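Local structure of alcohol dehydrogenase, zinc-containing (Thermotoga maritima, 1VJ0) at residues K90-G95 against V161-E166; G43-E48 against V84-E89; V212-S217 against V336-R341. The protein probably catalyses the oxidation or reduction of alcohol and carbonyl substrates as a zinc-containing member of the medium-chain dehydrogenase family. All blocks are in the same frame, centred on the assembly; numbering follows the deposited sequence.

How the interactions relate
The three contacts follow one another along the chain without overlap: 43-48 with 84-89 closes first, then 90-95 with 161-166, and last 212-217 with 336-341. Interactions 1 and 2 lie about 13 Å apart between centres and share the mixed sheet of the GroES-like region; they touch where K90 CG packs on I45 CD1 at 3.7 Å. Interaction 3 joins two helices of the zinc-binding-dehydrogenase region, probably the nucleotide-binding (Rossmann-type) part; its centre is about 20 Å from that of interaction 1, and they meet through L162 CD2 and V336 CG1. Interactions 2 and 3 are separate, nearest atoms about 14 Å apart. Through L93 and L162, interaction 1 joins the GroES-like sheet to helix 329-340.

Interaction 1 (K90-G95 against V161-E166); sequences KRDLNG and VLKVSE
D92 and V161 bring their CA atoms to within 4.9 Å, where the type I turn from D92 to G95 comes up against strand 161-164. The backbone of L93 gives its N-H to V161 O at 2.8 Å. D92 carries most of the side-chain work. Its CB lies 3.3 Å from V161 O, and its CG sits between the backbone N and the carbonyl carbon (chi1 87°), which lets OD2 reach K163 N. There OD2 takes the N-H of K163 on its anti lone pair, 3.1 Å away and almost straight at 167°. OD1 turns inward instead: the N-H of N94 meets it from above the carboxylate plane, making an Asx turn, and the N-H of E96 binds it too. One carboxylate therefore ties its own turn together while holding the strand. The amine of K163 goes elsewhere, to a salt bridge with E96.

Within the turn, N94 ND2 lies 3.7 Å from L162 CD1, while its OD1 bonds R266 of the third subunit. L93 CB also approaches L162 CD1, and L93 packs on helix 329-340. At the other end K90 CE rests on V161 CG2 at 4.0 Å, and its NZ bonds the carbonyls of P157 and T159. A water accepts from V161 N at 3.0 Å and lies within hydrogen-bonding distance of R91 O. The result is an Asx turn with a type I beta turn, fastened to a strand of the GroES-like fold.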
loop_
_atom_site.group_PDB
_atom_site.type_symbol
_atom_site.label_atom_id
_atom_site.label_comp_id
_atom_site.label_asym_id
_atom_site.label_seq_id
_atom_site.Cartn_x
_atom_site.Cartn_y
_atom_site.Cartn_z
ATOM N N LYS A 90 18.604 -21.051 -21.637
ATOM C CA LYS A 90 17.833 -19.863 -21.262
ATOM C C LYS A 90 16.419 -20.249 -20.875
ATOM O O LYS A 90 15.758 -20.944 -21.581
ATOM C CB LYS A 90 17.827 -18.809 -22.365
ATOM C CG LYS A 90 16.957 -17.595 -22.036
ATOM C CD LYS A 90 17.496 -16.750 -20.889
ATOM C CE LYS A 90 16.610 -15.530 -20.636
ATOM N NZ LYS A 90 16.997 -14.650 -19.412
ATOM N N ARG A 91 16.015 -19.827 -19.693
ATOM C CA ARG A 91 14.670 -20.033 -19.209
ATOM C C ARG A 91 13.891 -18.761 -19.330
ATOM O O ARG A 91 14.405 -17.639 -19.089
ATOM C CB ARG A 91 14.698 -20.410 -17.745
ATOM C CG ARG A 91 15.245 -21.775 -17.548
ATOM C CD ARG A 91 15.163 -22.212 -16.144
ATOM N NE ARG A 91 15.990 -23.389 -15.968
ATOM C CZ ARG A 91 15.603 -24.638 -16.164
ATOM N NH1 ARG A 91 14.352 -24.930 -16.533
ATOM N NH2 ARG A 91 16.479 -25.625 -15.968
ATOM N N ASP A 92 12.632 -18.911 -19.693
ATOM C CA ASP A 92 11.741 -17.755 -19.669
ATOM C C ASP A 92 11.350 -17.435 -18.217
ATOM O O ASP A 92 11.801 -18.126 -17.260
ATOM C CB ASP A 92 10.546 -17.974 -20.616
ATOM C CG ASP A 92 9.385 -18.680 -20.000
ATOM O OD1 ASP A 92 9.486 -19.321 -18.901
ATOM O OD2 ASP A 92 8.286 -18.631 -20.607
ATOM N N LEU A 93 10.564 -16.377 -18.030
ATOM C CA LEU A 93 10.218 -15.929 -16.669
ATOM C C LEU A 93 9.401 -16.932 -15.831
ATOM O O LEU A 93 9.336 -16.825 -14.615
ATOM C CB LEU A 93 9.482 -14.626 -16.737
ATOM C CG LEU A 93 10.369 -13.409 -17.069
ATOM C CD1 LEU A 93 9.574 -12.310 -17.763
ATOM C CD2 LEU A 93 11.068 -12.872 -15.811
ATOM N N ASN A 94 8.763 -17.901 -16.484
ATOM C CA ASN A 94 8.028 -18.958 -15.777
ATOM C C ASN A 94 8.875 -20.187 -15.522
ATOM O O ASN A 94 8.389 -21.171 -14.926
ATOM C CB ASN A 94 6.759 -19.338 -16.537
ATOM C CG ASN A 94 5.731 -18.226 -16.534
ATOM O OD1 ASN A 94 5.499 -17.563 -15.493
ATOM N ND2 ASN A 94 5.126 -17.975 -17.694
ATOM N N GLY A 95 10.141 -20.135 -15.952
ATOM C CA GLY A 95 11.076 -21.193 -15.722
ATOM C C GLY A 95 11.206 -22.166 -16.868
ATOM O O GLY A 95 11.882 -23.193 -16.729
ATOM N N VAL A 161 12.426 -12.897 -20.865
ATOM C CA VAL A 161 11.713 -13.484 -21.970
ATOM C C VAL A 161 10.464 -14.178 -21.448
ATOM O O VAL A 161 10.427 -14.739 -20.326
ATOM C CB VAL A 161 12.634 -14.507 -22.688
ATOM C CG1 VAL A 161 11.918 -15.140 -23.858
ATOM C CG2 VAL A 161 13.947 -13.820 -23.147
ATOM N N LEU A 162 9.447 -14.199 -22.306
ATOM C CA LEU A 162 8.244 -14.976 -22.079
ATOM C C LEU A 162 7.903 -15.739 -23.383
ATOM O O LEU A 162 7.786 -15.122 -24.418
ATOM C CB LEU A 162 7.124 -14.005 -21.762
ATOM C CG LEU A 162 5.926 -14.385 -20.920
ATOM C CD1 LEU A 162 6.361 -15.014 -19.593
ATOM C CD2 LEU A 162 5.032 -13.148 -20.651
ATOM N N LYS A 163 7.792 -17.066 -23.280
ATOM C CA LYS A 163 7.286 -17.943 -24.309
ATOM C C LYS A 163 5.809 -17.675 -24.510
ATOM O O LYS A 163 5.062 -17.533 -23.531
ATOM C CB LYS A 163 7.357 -19.407 -23.882
ATOM C CG LYS A 163 8.534 -20.146 -24.318
ATOM C CD LYS A 163 8.552 -21.562 -23.719
ATOM C CE LYS A 163 7.713 -22.511 -24.547
ATOM N NZ LYS A 163 7.771 -23.886 -23.897
ATOM N N VAL A 164 5.404 -17.654 -25.776
ATOM C CA VAL A 164 4.012 -17.501 -26.146
ATOM C C VAL A 164 3.654 -18.639 -27.078
ATOM O O VAL A 164 4.494 -19.501 -27.393
ATOM C CB VAL A 164 3.719 -16.121 -26.780
ATOM C CG1 VAL A 164 3.953 -14.996 -25.798
ATOM C CG2 VAL A 164 4.526 -15.915 -28.076
ATOM N N SER A 165 2.397 -18.701 -27.515
ATOM C CA SER A 165 1.958 -19.784 -28.381
ATOM C C SER A 165 1.513 -19.295 -29.750
ATOM O O SER A 165 1.434 -18.093 -30.002
ATOM C CB SER A 165 0.799 -20.502 -27.743
ATOM O OG SER A 165 -0.391 -19.771 -27.958
ATOM N N GLU A 166 1.195 -20.242 -30.631
ATOM C CA GLU A 166 0.717 -19.897 -31.982
ATOM C C GLU A 166 -0.692 -19.298 -31.949
ATOM O O GLU A 166 -1.173 -18.805 -32.969
ATOM C CB GLU A 166 0.751 -21.118 -32.891
ATOM C CG GLU A 166 2.137 -21.737 -32.924
ATOM C CD GLU A 166 2.276 -22.906 -33.859
ATOM O OE1 GLU A 166 1.427 -23.842 -33.821
ATOM O OE2 GLU A 166 3.274 -22.888 -34.626
HETATM O O HOH W 1 13.633 -14.876 -18.978
#

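Interaction 2 (G43-E48 against V84-E89); sequences GSILVE and VEVNGE
L46 O accepts two backbone N-H groups, from V84 at 2.7 Å and from E85 at 3.3 Å, so V84 and E85 together face L46 in a classic beta bulge. L46 N returns a bond to E85 O, making L46 and E85 a hydrogen-bonded antiparallel pair; I45 and V86 form the neighbouring non-hydrogen-bonded one. On the L46 face, the leucine and V84 run alongside each other in the same direction, with L46 CG 4.1 Å from V84 CB. E85 CG crosses obliquely over L46 CB at 3.8 Å. V84 CG2 reaches on to E48 CB, 3.9 Å away.

Past the ends of the strands, N87 N bonds S44 O at 2.9 Å, nearly straight at 171°. N87 centres an inverse gamma turn, and its carbonyl O accepts from G43 N at 2.9 Å; with CG anti to the backbone N (chi1 171°), its OD1 makes a weak second bond to that same N-H. A water then links G43 O with E89 O.

Farther out, L16 covers L46 and V84, and R82 pairs with the carboxylate of E48. In this pairing of strands 45-54 and 78-86 of the GroES-like domain's sheet, the grip is mainly backbone hydrogen bonding, and the doubly used L46 O accommodates the bulge's extra residue.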
loop_
_atom_site.group_PDB
_atom_site.type_symbol
_atom_site.label_atom_id
_atom_site.label_comp_id
_atom_site.label_asym_id
_atom_site.label_seq_id
_atom_site.Cartn_x
_atom_site.Cartn_y
_atom_site.Cartn_z
ATOM N N GLY A 43 25.428 -17.436 -23.506
ATOM C CA GLY A 43 24.145 -17.305 -22.850
ATOM C C GLY A 43 23.073 -16.675 -23.761
ATOM O O GLY A 43 21.900 -16.676 -23.416
ATOM N N SER A 44 23.508 -16.116 -24.893
ATOM C CA SER A 44 22.658 -15.321 -25.768
ATOM C C SER A 44 21.655 -16.187 -26.499
ATOM O O SER A 44 21.886 -17.381 -26.640
ATOM C CB SER A 44 23.514 -14.677 -26.866
ATOM O OG SER A 44 24.332 -13.660 -26.333
ATOM N N ILE A 45 20.603 -15.534 -27.016
ATOM C CA ILE A 45 19.545 -16.152 -27.778
ATOM C C ILE A 45 19.453 -15.515 -29.178
ATOM O O ILE A 45 19.268 -14.310 -29.298
ATOM C CB ILE A 45 18.153 -16.004 -27.062
ATOM C CG1 ILE A 45 18.245 -16.523 -25.630
ATOM C CG2 ILE A 45 17.108 -16.806 -27.828
ATOM C CD1 ILE A 45 18.629 -15.473 -24.543
ATOM N N LEU A 46 19.638 -16.314 -30.214
ATOM C CA LEU A 46 19.452 -15.813 -31.572
ATOM C C LEU A 46 17.997 -15.967 -31.934
ATOM O O LEU A 46 17.453 -17.091 -31.874
ATOM C CB LEU A 46 20.315 -16.592 -32.534
ATOM C CG LEU A 46 20.331 -16.132 -33.988
ATOM C CD1 LEU A 46 20.697 -14.663 -34.162
ATOM C CD2 LEU A 46 21.334 -17.047 -34.745
ATOM N N VAL A 47 17.375 -14.871 -32.309
ATOM C CA VAL A 47 15.938 -14.803 -32.539
ATOM C C VAL A 47 15.657 -14.318 -33.953
ATOM O O VAL A 47 16.232 -13.321 -34.397
ATOM C CB VAL A 47 15.246 -13.885 -31.486
ATOM C CG1 VAL A 47 13.723 -13.769 -31.722
ATOM C CG2 VAL A 47 15.538 -14.412 -30.081
ATOM N N GLU A 48 14.801 -15.048 -34.645
ATOM C CA GLU A 48 14.218 -14.618 -35.908
ATOM C C GLU A 48 13.070 -13.661 -35.620
ATOM O O GLU A 48 12.097 -14.022 -34.929
ATOM C CB GLU A 48 13.697 -15.851 -36.671
ATOM C CG GLU A 48 13.039 -15.485 -38.004
ATOM C CD GLU A 48 12.166 -16.575 -38.588
ATOM O OE1 GLU A 48 12.050 -17.685 -37.991
ATOM O OE2 GLU A 48 11.563 -16.266 -39.644
ATOM N N VAL A 84 15.942 -19.247 -32.634
ATOM C CA VAL A 84 16.756 -19.980 -33.583
ATOM C C VAL A 84 17.757 -20.819 -32.808
ATOM O O VAL A 84 17.865 -22.006 -33.035
ATOM C CB VAL A 84 17.493 -19.041 -34.607
ATOM C CG1 VAL A 84 18.389 -19.843 -35.578
ATOM C CG2 VAL A 84 16.491 -18.211 -35.375
ATOM N N GLU A 85 18.501 -20.192 -31.914
ATOM C CA GLU A 85 19.433 -20.904 -31.117
ATOM C C GLU A 85 19.703 -20.189 -29.789
ATOM O O GLU A 85 19.470 -19.001 -29.628
ATOM C CB GLU A 85 20.700 -21.198 -31.935
ATOM C CG GLU A 85 21.697 -20.093 -32.044
ATOM C CD GLU A 85 22.895 -20.443 -32.943
ATOM O OE1 GLU A 85 22.681 -20.858 -34.108
ATOM O OE2 GLU A 85 24.076 -20.298 -32.471
ATOM N N VAL A 86 20.124 -20.977 -28.822
ATOM C CA VAL A 86 20.522 -20.530 -27.524
ATOM C C VAL A 86 21.926 -21.035 -27.313
ATOM O O VAL A 86 22.189 -22.227 -27.403
ATOM C CB VAL A 86 19.667 -21.135 -26.371
ATOM C CG1 VAL A 86 20.045 -20.511 -25.071
ATOM C CG2 VAL A 86 18.161 -20.931 -26.619
ATOM N N ASN A 87 22.821 -20.116 -27.001
ATOM C CA ASN A 87 24.225 -20.453 -26.695
ATOM C C ASN A 87 24.340 -20.870 -25.209
ATOM O O ASN A 87 24.605 -20.029 -24.385
ATOM C CB ASN A 87 25.125 -19.225 -26.979
ATOM C CG ASN A 87 26.548 -19.420 -26.482
ATOM O OD1 ASN A 87 26.752 -19.948 -25.375
ATOM N ND2 ASN A 87 27.534 -18.976 -27.265
ATOM N N GLY A 88 24.108 -22.128 -24.875
ATOM C CA GLY A 88 23.926 -22.536 -23.476
ATOM C C GLY A 88 22.453 -22.825 -23.203
ATOM O O GLY A 88 21.792 -23.466 -24.022
ATOM N N GLU A 89 21.941 -22.323 -22.085
ATOM C CA GLU A 89 20.530 -22.494 -21.699
ATOM C C GLU A 89 19.898 -21.169 -21.346
ATOM O O GLU A 89 20.566 -20.249 -20.838
ATOM C CB GLU A 89 20.396 -23.391 -20.450
ATOM C CG GLU A 89 20.984 -24.776 -20.581
ATOM C CD GLU A 89 22.505 -24.739 -20.517
ATOM O OE1 GLU A 89 23.095 -24.103 -19.601
ATOM O OE2 GLU A 89 23.110 -25.287 -21.422
HETATM O O HOH W 2 21.085 -17.610 -21.071
#

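Interaction 3 (V212-S217 against V336-R341); sequences VVIARS and VSITSR
Helix 206-217, which follows the glycine-rich turn of a probable Rossmann-type nucleotide-binding fold, meets helix 329-340 in a nearly perpendicular crossing. The short segments run at 91° to each other with their axes 10.4 Å apart, so the contact is a small patch centred on I338, bridged by side chains without a direct hydrogen bond.

I338 projects toward the other helix and touches three residues with its two branches. Its CG2, anti to the backbone N, comes 3.7 Å from S217 OG and is also near V213 CG1. Its CD1 meets I214 CG1 at 4.3 Å. The S217 hydroxyl is turned back on its own helix: with OG beside the backbone N (chi1 -59°), it donates to V213 O at 2.7 Å, from above the carbonyl plane. S217 N reaches that oxygen from the opposite face, so V213 O holds two donors and the hydroxyl is satisfied even with a methyl beside it. R341 bends at chi3 and brings NH2 to 3.8 Å from S217 CB, the guanidinium lying oblique to it. A water lies 2.7 Å from S217 O and makes a weak bond with R341 NH1.

With an alanine here in place of S217, V213 O would probably lose its second donor and a small gap would open beside I338 CG2.

Outside this patch, F187 and A183 of helix 170-188 pack on I214, while N342 touches V213 and S217. Strands 198-202 and 222-227 of the parallel sheet cover V212 and A215. The third subunit adds A195 against I338 and G219 against R341, placing the crossing at a subunit interface.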
loop_
_atom_site.group_PDB
_atom_site.type_symbol
_atom_site.label_atom_id
_atom_site.label_comp_id
_atom_site.label_asym_id
_atom_site.label_seq_id
_atom_site.Cartn_x
_atom_site.Cartn_y
_atom_site.Cartn_z
ATOM N N VAL A 212 -7.346 2.566 -22.259
ATOM C CA VAL A 212 -8.785 2.226 -22.295
ATOM C C VAL A 212 -9.008 0.754 -21.939
ATOM O O VAL A 212 -9.795 0.428 -21.028
ATOM C CB VAL A 212 -9.432 2.544 -23.684
ATOM C CG1 VAL A 212 -10.881 2.026 -23.765
ATOM C CG2 VAL A 212 -9.412 4.090 -23.937
ATOM N N VAL A 213 -8.301 -0.137 -22.620
ATOM C CA VAL A 213 -8.419 -1.569 -22.389
ATOM C C VAL A 213 -7.941 -1.983 -20.986
ATOM O O VAL A 213 -8.581 -2.818 -20.326
ATOM C CB VAL A 213 -7.685 -2.334 -23.513
ATOM C CG1 VAL A 213 -7.596 -3.829 -23.245
ATOM C CG2 VAL A 213 -8.354 -2.056 -24.844
ATOM N N ILE A 214 -6.869 -1.360 -20.489
ATOM C CA ILE A 214 -6.355 -1.676 -19.173
ATOM C C ILE A 214 -7.362 -1.192 -18.167
ATOM O O ILE A 214 -7.692 -1.947 -17.259
ATOM C CB ILE A 214 -4.987 -1.070 -18.940
ATOM C CG1 ILE A 214 -3.944 -1.757 -19.845
ATOM C CG2 ILE A 214 -4.555 -1.100 -17.474
ATOM C CD1 ILE A 214 -2.702 -0.849 -20.089
ATOM N N ALA A 215 -7.866 0.024 -18.330
ATOM C CA ALA A 215 -8.870 0.549 -17.374
ATOM C C ALA A 215 -10.069 -0.375 -17.276
ATOM O O ALA A 215 -10.523 -0.712 -16.191
ATOM C CB ALA A 215 -9.330 1.966 -17.761
ATOM N N ARG A 216 -10.572 -0.792 -18.437
ATOM C CA ARG A 216 -11.704 -1.722 -18.505
ATOM C C ARG A 216 -11.343 -3.055 -17.812
ATOM O O ARG A 216 -12.103 -3.561 -17.017
ATOM C CB ARG A 216 -12.096 -1.988 -19.957
ATOM C CG ARG A 216 -13.043 -1.004 -20.582
ATOM C CD ARG A 216 -14.571 -1.328 -20.366
ATOM N NE ARG A 216 -15.053 -0.762 -19.101
ATOM C CZ ARG A 216 -15.694 0.394 -18.949
ATOM N NH1 ARG A 216 -15.965 1.161 -19.988
ATOM N NH2 ARG A 216 -16.068 0.787 -17.733
ATOM N N SER A 217 -10.164 -3.589 -18.101
ATOM C CA SER A 217 -9.754 -4.875 -17.578
ATOM C C SER A 217 -9.567 -4.937 -16.067
ATOM O O SER A 217 -9.797 -5.982 -15.475
ATOM C CB SER A 217 -8.471 -5.328 -18.274
ATOM O OG SER A 217 -8.705 -5.423 -19.662
ATOM N N VAL A 336 1.308 -8.341 -21.001
ATOM C CA VAL A 336 1.095 -9.476 -21.863
ATOM C C VAL A 336 -0.187 -10.205 -21.446
ATOM O O VAL A 336 -0.987 -10.559 -22.314
ATOM C CB VAL A 336 2.329 -10.422 -21.858
ATOM C CG1 VAL A 336 2.026 -11.755 -22.495
ATOM C CG2 VAL A 336 3.511 -9.743 -22.511
ATOM N N SER A 337 -0.433 -10.387 -20.142
ATOM C CA SER A 337 -1.684 -11.078 -19.711
ATOM C C SER A 337 -2.951 -10.315 -20.127
ATOM O O SER A 337 -3.883 -10.905 -20.706
ATOM C CB SER A 337 -1.665 -11.381 -18.202
ATOM O OG SER A 337 -2.896 -11.980 -17.777
ATOM N N ILE A 338 -2.990 -9.011 -19.857
ATOM C CA ILE A 338 -4.163 -8.208 -20.255
ATOM C C ILE A 338 -4.347 -8.226 -21.769
ATOM O O ILE A 338 -5.457 -8.403 -22.296
ATOM C CB ILE A 338 -4.038 -6.776 -19.732
ATOM C CG1 ILE A 338 -4.182 -6.755 -18.206
ATOM C CG2 ILE A 338 -5.116 -5.869 -20.318
ATOM C CD1 ILE A 338 -3.653 -5.395 -17.585
ATOM N N THR A 339 -3.242 -8.031 -22.472
ATOM C CA THR A 339 -3.259 -7.963 -23.914
ATOM C C THR A 339 -3.852 -9.266 -24.512
ATOM O O THR A 339 -4.674 -9.232 -25.427
ATOM C CB THR A 339 -1.858 -7.656 -24.435
ATOM O OG1 THR A 339 -1.469 -6.340 -24.018
ATOM C CG2 THR A 339 -1.850 -7.607 -25.962
ATOM N N SER A 340 -3.454 -10.401 -23.933
ATOM C CA SER A 340 -3.817 -11.722 -24.421
ATOM C C SER A 340 -5.326 -11.984 -24.317
ATOM O O SER A 340 -5.840 -12.814 -25.039
ATOM C CB SER A 340 -3.033 -12.788 -23.655
ATOM O OG SER A 340 -3.617 -12.953 -22.367
ATOM N N ARG A 341 -6.022 -11.282 -23.428
ATOM C CA ARG A 341 -7.472 -11.338 -23.383
ATOM C C ARG A 341 -8.132 -10.295 -24.278
ATOM O O ARG A 341 -9.336 -10.191 -24.279
ATOM C CB ARG A 341 -7.986 -11.151 -21.979
ATOM C CG ARG A 341 -7.486 -12.186 -20.959
ATOM C CD ARG A 341 -8.089 -11.984 -19.551
ATOM N NE ARG A 341 -7.440 -10.905 -18.774
ATOM C CZ ARG A 341 -8.055 -9.796 -18.312
ATOM N NH1 ARG A 341 -9.351 -9.530 -18.558
ATOM N NH2 ARG A 341 -7.324 -8.913 -17.620
HETATM O O HOH W 3 -11.415 -7.828 -16.603
#